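Local coordinates for LPXTG cell wall surface protein (Streptococcus gordonii, PDB 4IGB), which is a surface protein probably anchored to the cell-wall peptidoglycan and probably serves in adhesion, this piece holding its N-terminal domains, at residues R29-K43 and P89-N101. Residues are numbered along the deposited sequence; the frame is centred on the assembly and turned at random.
Sequences RKFNLNINNVSVLSK and PLSLKFTNIGTVN. With SO4 (sulfate ion), chain J.
Phe-94 lies between Leu-33 and Val-38, and Ile-97 lies over the ring of Phe-31; these two residues of 89-101 bury the most surface in the contact. The Phe-94 ring is sandwiched: Leu-33 lies over one face, its CG 3.9 Å from the ring centroid, and Val-38 CG2 covers the opposite face, both as CH-pi contacts. Phe-94 chi1 of -62° turns CG away from the carbonyl carbon, which carries the flat ring between these two aliphatic chains; Ile-141 of strand 135-142 adds to the packing. Ile-97 reverses the roles, for its slim CD1 reaches over a face of the Phe-31 ring, 3.4 Å from Phe-31 CG, while Val-100 CG2 meets that ring at its edge. Ile-97 CG2, the other branch, lies beside Leu-33 CD1. A flat ring suits position 94 because it offers two faces to aliphatic C-H groups, and a branched isoleucine suits 97 because it reaches Phe-31 and Leu-33 at once.

Lys-93 points to the other side of the sheet, where its CB touches Leu-41 CD2 and Ser-39 OG, while the extended chain leads its ammonium away, to a long, weak ion pair with Asp-106. Backbone bonds tie the antiparallel strands: Ser-39 N to Lys-93 O is 2.7 Å, and Lys-93 N returns a bond to Ser-39 O. At Leu-41 and Ser-42, both facing Ser-91, a classic beta bulge shifts the register. One water joins Asn-37 O, Lys-93 O, Ser-39 OG and Thr-95 OG1.

Toward the other end, Asn-32 N donates to Ile-97 O at 2.8 Å, in the carbonyl plane, and Arg-29 NH1 reaches Thr-99 O at 2.8 Å from above that carbonyl's plane. Strand 29-30 edges the six-stranded sheet, and loop 31-37 leads to strand 38-43, edging the eight-stranded one; apolar contacts thus link the sheets, while backbone bonds set the register.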
loop_
_atom_site.group_PDB
_atom_site.type_symbol
_atom_site.label_atom_id
_atom_site.label_comp_id
_atom_site.label_asym_id
_atom_site.label_seq_id
_atom_site.Cartn_x
_atom_site.Cartn_y
_atom_site.Cartn_z
ATOM N N ARG B 29 2.643 -3.480 7.488
ATOM C CA ARG B 29 1.501 -3.010 8.251
ATOM C C ARG B 29 0.218 -3.143 7.462
ATOM O O ARG B 29 0.109 -2.622 6.354
ATOM C CB ARG B 29 1.666 -1.555 8.646
ATOM C CG ARG B 29 0.437 -1.046 9.354
ATOM C CD ARG B 29 0.697 0.276 10.012
ATOM N NE ARG B 29 -0.387 0.587 10.933
ATOM C CZ ARG B 29 -0.321 1.529 11.861
ATOM N NH1 ARG B 29 0.796 2.246 11.994
ATOM N NH2 ARG B 29 -1.366 1.739 12.655
ATOM N N LYS B 30 -0.762 -3.818 8.045
ATOM C CA LYS B 30 -2.073 -3.917 7.427
ATOM C C LYS B 30 -2.983 -2.870 8.053
ATOM O O LYS B 30 -3.179 -2.852 9.270
ATOM C CB LYS B 30 -2.660 -5.311 7.625
ATOM C CG LYS B 30 -3.961 -5.575 6.868
ATOM C CD LYS B 30 -4.397 -7.039 7.046
ATOM C CE LYS B 30 -5.356 -7.470 5.938
ATOM N NZ LYS B 30 -5.953 -8.804 6.227
ATOM N N PHE B 31 -3.539 -1.990 7.229
ATOM C CA PHE B 31 -4.370 -0.927 7.769
ATOM C C PHE B 31 -5.706 -1.456 8.295
ATOM O O PHE B 31 -6.168 -2.528 7.901
ATOM C CB PHE B 31 -4.609 0.151 6.710
ATOM C CG PHE B 31 -3.397 0.992 6.416
ATOM C CD1 PHE B 31 -2.779 1.715 7.422
ATOM C CD2 PHE B 31 -2.880 1.056 5.130
ATOM C CE1 PHE B 31 -1.660 2.492 7.154
ATOM C CE2 PHE B 31 -1.787 1.838 4.848
ATOM C CZ PHE B 31 -1.166 2.558 5.866
ATOM N N ASN B 32 -6.333 -0.677 9.164
ATOM C CA ASN B 32 -7.649 -1.011 9.690
ATOM C C ASN B 32 -8.770 -0.540 8.774
ATOM O O ASN B 32 -9.074 0.654 8.701
ATOM C CB ASN B 32 -7.825 -0.408 11.086
ATOM C CG ASN B 32 -6.844 -0.974 12.080
ATOM O OD1 ASN B 32 -6.657 -2.184 12.135
ATOM N ND2 ASN B 32 -6.193 -0.105 12.862
ATOM N N LEU B 33 -9.385 -1.482 8.072
ATOM C CA LEU B 33 -10.524 -1.166 7.229
ATOM C C LEU B 33 -11.632 -2.101 7.637
ATOM O O LEU B 33 -11.478 -3.322 7.552
ATOM C CB LEU B 33 -10.194 -1.373 5.749
ATOM C CG LEU B 33 -9.357 -0.319 5.034
ATOM C CD1 LEU B 33 -8.018 -0.173 5.705
ATOM C CD2 LEU B 33 -9.177 -0.725 3.579
ATOM N N ASN B 34 -12.747 -1.545 8.096
ATOM C CA ASN B 34 -13.814 -2.390 8.592
ATOM C C ASN B 34 -15.163 -1.714 8.453
ATOM O O ASN B 34 -15.233 -0.548 8.032
ATOM C CB ASN B 34 -13.539 -2.787 10.040
ATOM C CG ASN B 34 -13.294 -1.589 10.928
ATOM O OD1 ASN B 34 -14.211 -0.804 11.184
ATOM N ND2 ASN B 34 -12.055 -1.440 11.411
ATOM N N ILE B 35 -16.224 -2.443 8.791
ATOM C CA ILE B 35 -17.584 -1.909 8.652
ATOM C C ILE B 35 -17.847 -0.737 9.586
ATOM O O ILE B 35 -18.853 -0.049 9.445
ATOM C CB ILE B 35 -18.683 -2.967 8.910
ATOM C CG1 ILE B 35 -18.609 -3.464 10.348
ATOM C CG2 ILE B 35 -18.579 -4.139 7.929
ATOM C CD1 ILE B 35 -19.858 -4.210 10.776
ATOM N N ASN B 36 -16.960 -0.518 10.549
ATOM C CA ASN B 36 -17.185 0.528 11.533
ATOM C C ASN B 36 -16.494 1.838 11.189
ATOM O O ASN B 36 -16.867 2.893 11.696
ATOM C CB ASN B 36 -16.764 0.078 12.933
ATOM C CG ASN B 36 -17.616 -1.051 13.459
ATOM O OD1 ASN B 36 -17.094 -2.076 13.903
ATOM N ND2 ASN B 36 -18.931 -0.879 13.413
ATOM N N ASN B 37 -15.471 1.790 10.346
ATOM C CA ASN B 37 -14.834 3.040 9.967
ATOM C C ASN B 37 -15.057 3.422 8.516
ATOM O O ASN B 37 -14.528 4.411 8.054
ATOM C CB ASN B 37 -13.357 3.104 10.382
ATOM C CG ASN B 37 -12.464 2.165 9.578
ATOM O OD1 ASN B 37 -11.239 2.224 9.682
ATOM N ND2 ASN B 37 -13.064 1.320 8.769
ATOM N N VAL B 38 -15.896 2.670 7.819
ATOM C CA VAL B 38 -16.182 2.978 6.423
ATOM C C VAL B 38 -17.333 3.974 6.311
ATOM O O VAL B 38 -18.257 3.963 7.123
ATOM C CB VAL B 38 -16.522 1.709 5.620
ATOM C CG1 VAL B 38 -17.824 1.093 6.128
ATOM C CG2 VAL B 38 -16.643 2.024 4.142
ATOM N N SER B 39 -17.253 4.855 5.325
ATOM C CA SER B 39 -18.381 5.711 4.964
ATOM C C SER B 39 -18.533 5.741 3.448
ATOM O O SER B 39 -17.567 5.547 2.710
ATOM C CB SER B 39 -18.211 7.122 5.535
ATOM O OG SER B 39 -16.966 7.685 5.161
ATOM N N VAL B 40 -19.756 5.930 2.980
ATOM C CA VAL B 40 -20.009 6.002 1.555
ATOM C C VAL B 40 -20.012 7.477 1.158
ATOM O O VAL B 40 -20.881 8.231 1.584
ATOM C CB VAL B 40 -21.364 5.345 1.196
ATOM C CG1 VAL B 40 -21.698 5.560 -0.270
ATOM C CG2 VAL B 40 -21.327 3.850 1.512
ATOM N N LEU B 41 -19.021 7.884 0.371
ATOM C CA LEU B 41 -18.930 9.264 -0.113
ATOM C C LEU B 41 -19.971 9.507 -1.206
ATOM O O LEU B 41 -20.577 10.575 -1.288
ATOM C CB LEU B 41 -17.522 9.550 -0.651
ATOM C CG LEU B 41 -16.349 9.388 0.324
ATOM C CD1 LEU B 41 -15.053 9.987 -0.256
ATOM C CD2 LEU B 41 -16.681 10.047 1.657
ATOM N N SER B 42 -20.169 8.516 -2.060
ATOM C CA SER B 42 -21.279 8.559 -2.996
ATOM C C SER B 42 -21.529 7.156 -3.502
ATOM O O SER B 42 -20.642 6.307 -3.449
ATOM C CB SER B 42 -20.965 9.485 -4.173
ATOM O OG SER B 42 -19.906 8.955 -4.962
ATOM N N LYS B 43 -22.734 6.911 -3.997
ATOM C CA LYS B 43 -23.033 5.660 -4.659
ATOM C C LYS B 43 -24.157 5.911 -5.649
ATOM O O LYS B 43 -25.044 6.718 -5.393
ATOM C CB LYS B 43 -23.427 4.572 -3.645
ATOM C CG LYS B 43 -24.703 4.861 -2.886
ATOM C CD LYS B 43 -25.152 3.661 -2.066
ATOM C CE LYS B 43 -26.440 3.983 -1.347
ATOM N NZ LYS B 43 -26.654 3.085 -0.181
ATOM N N PRO B 89 -20.009 3.369 -9.553
ATOM C CA PRO B 89 -21.180 3.007 -8.742
ATOM C C PRO B 89 -21.004 3.316 -7.262
ATOM O O PRO B 89 -21.982 3.454 -6.520
ATOM C CB PRO B 89 -21.298 1.489 -8.950
ATOM C CG PRO B 89 -19.905 1.046 -9.391
ATOM C CD PRO B 89 -19.345 2.198 -10.157
ATOM N N LEU B 90 -19.759 3.425 -6.828
ATOM C CA LEU B 90 -19.475 3.422 -5.406
ATOM C C LEU B 90 -18.131 4.051 -5.102
ATOM O O LEU B 90 -17.101 3.657 -5.660
ATOM C CB LEU B 90 -19.492 1.986 -4.866
ATOM C CG LEU B 90 -19.340 1.870 -3.348
ATOM C CD1 LEU B 90 -20.497 2.582 -2.659
ATOM C CD2 LEU B 90 -19.277 0.408 -2.900
ATOM N N SER B 91 -18.156 5.015 -4.195
ATOM C CA SER B 91 -16.959 5.666 -3.682
ATOM C C SER B 91 -16.958 5.618 -2.149
ATOM O O SER B 91 -17.929 6.038 -1.507
ATOM C CB SER B 91 -16.912 7.121 -4.166
ATOM O OG SER B 91 -15.924 7.841 -3.459
ATOM N N LEU B 92 -15.875 5.112 -1.560
ATOM C CA LEU B 92 -15.831 4.903 -0.117
ATOM C C LEU B 92 -14.688 5.628 0.557
ATOM O O LEU B 92 -13.649 5.863 -0.034
ATOM C CB LEU B 92 -15.664 3.409 0.201
ATOM C CG LEU B 92 -16.749 2.507 -0.385
ATOM C CD1 LEU B 92 -16.351 1.057 -0.215
ATOM C CD2 LEU B 92 -18.083 2.800 0.294
ATOM N N LYS B 93 -14.860 5.898 1.838
ATOM C CA LYS B 93 -13.761 6.347 2.658
ATOM C C LYS B 93 -13.666 5.464 3.904
ATOM O O LYS B 93 -14.684 5.156 4.526
ATOM C CB LYS B 93 -13.960 7.813 3.052
ATOM C CG LYS B 93 -12.837 8.373 3.882
ATOM C CD LYS B 93 -13.151 9.776 4.356
ATOM C CE LYS B 93 -12.075 10.270 5.332
ATOM N NZ LYS B 93 -12.238 11.733 5.595
ATOM N N PHE B 94 -12.450 5.035 4.241
ATOM C CA PHE B 94 -12.192 4.441 5.542
ATOM C C PHE B 94 -11.414 5.454 6.351
ATOM O O PHE B 94 -10.298 5.795 5.999
ATOM C CB PHE B 94 -11.405 3.132 5.420
ATOM C CG PHE B 94 -12.127 2.059 4.664
ATOM C CD1 PHE B 94 -12.819 1.064 5.335
ATOM C CD2 PHE B 94 -12.102 2.036 3.276
ATOM C CE1 PHE B 94 -13.496 0.066 4.631
ATOM C CE2 PHE B 94 -12.784 1.049 2.559
ATOM C CZ PHE B 94 -13.475 0.058 3.245
ATOM N N THR B 95 -12.016 5.949 7.429
ATOM C CA THR B 95 -11.406 7.010 8.222
ATOM C C THR B 95 -10.566 6.479 9.393
ATOM O O THR B 95 -11.008 5.617 10.145
ATOM C CB THR B 95 -12.479 7.981 8.789
ATOM O OG1 THR B 95 -13.250 8.532 7.717
ATOM C CG2 THR B 95 -11.814 9.125 9.549
ATOM N N ASN B 96 -9.374 7.042 9.567
ATOM C CA ASN B 96 -8.483 6.654 10.652
ATOM C C ASN B 96 -8.189 5.158 10.635
ATOM O O ASN B 96 -8.600 4.426 11.533
ATOM C CB ASN B 96 -9.063 7.056 12.012
ATOM C CG ASN B 96 -8.059 6.899 13.122
ATOM O OD1 ASN B 96 -6.862 6.756 12.861
ATOM N ND2 ASN B 96 -8.530 6.914 14.367
ATOM N N ILE B 97 -7.473 4.724 9.604
ATOM C CA ILE B 97 -7.172 3.318 9.393
ATOM C C ILE B 97 -5.884 2.967 10.104
ATOM O O ILE B 97 -5.471 1.807 10.123
ATOM C CB ILE B 97 -7.010 2.998 7.889
ATOM C CG1 ILE B 97 -5.734 3.630 7.331
ATOM C CG2 ILE B 97 -8.246 3.447 7.096
ATOM C CD1 ILE B 97 -5.614 3.482 5.812
ATOM N N GLY B 98 -5.242 3.986 10.668
ATOM C CA GLY B 98 -4.023 3.785 11.421
ATOM C C GLY B 98 -3.331 5.108 11.668
ATOM O O GLY B 98 -3.707 6.135 11.096
ATOM N N THR B 99 -2.328 5.087 12.537
ATOM C CA THR B 99 -1.476 6.243 12.762
ATOM C C THR B 99 -0.061 5.922 12.319
ATOM O O THR B 99 0.521 4.914 12.738
ATOM C CB THR B 99 -1.473 6.638 14.229
ATOM O OG1 THR B 99 -2.823 6.867 14.647
ATOM C CG2 THR B 99 -0.635 7.909 14.452
ATOM N N VAL B 100 0.491 6.771 11.459
ATOM C CA VAL B 100 1.801 6.524 10.874
ATOM C C VAL B 100 2.640 7.801 10.935
ATOM O O VAL B 100 2.202 8.862 10.470
ATOM C CB VAL B 100 1.674 6.092 9.397
ATOM C CG1 VAL B 100 3.037 5.890 8.788
ATOM C CG2 VAL B 100 0.826 4.828 9.256
ATOM N N ASN B 101 3.844 7.701 11.495
ATOM C CA ASN B 101 4.728 8.859 11.647
ATOM C C ASN B 101 4.021 9.990 12.388
ATOM O O ASN B 101 4.138 11.154 11.998
ATOM C CB ASN B 101 5.210 9.382 10.280
ATOM C CG ASN B 101 6.055 8.367 9.507
ATOM O OD1 ASN B 101 6.850 7.614 10.081
ATOM N ND2 ASN B 101 5.884 8.352 8.188
HETATM S S SO4 J . -2.414 -10.641 6.040
HETATM O O1 SO4 J . -1.840 -11.867 5.493
HETATM O O2 SO4 J . -3.234 -9.998 5.027
HETATM O O3 SO4 J . -1.329 -9.753 6.451
HETATM O O4 SO4 J . -3.273 -10.961 7.181
HETATM O O HOH W 1 -1.915 2.933 14.705
HETATM O O HOH W 2 -15.380 6.762 7.103
#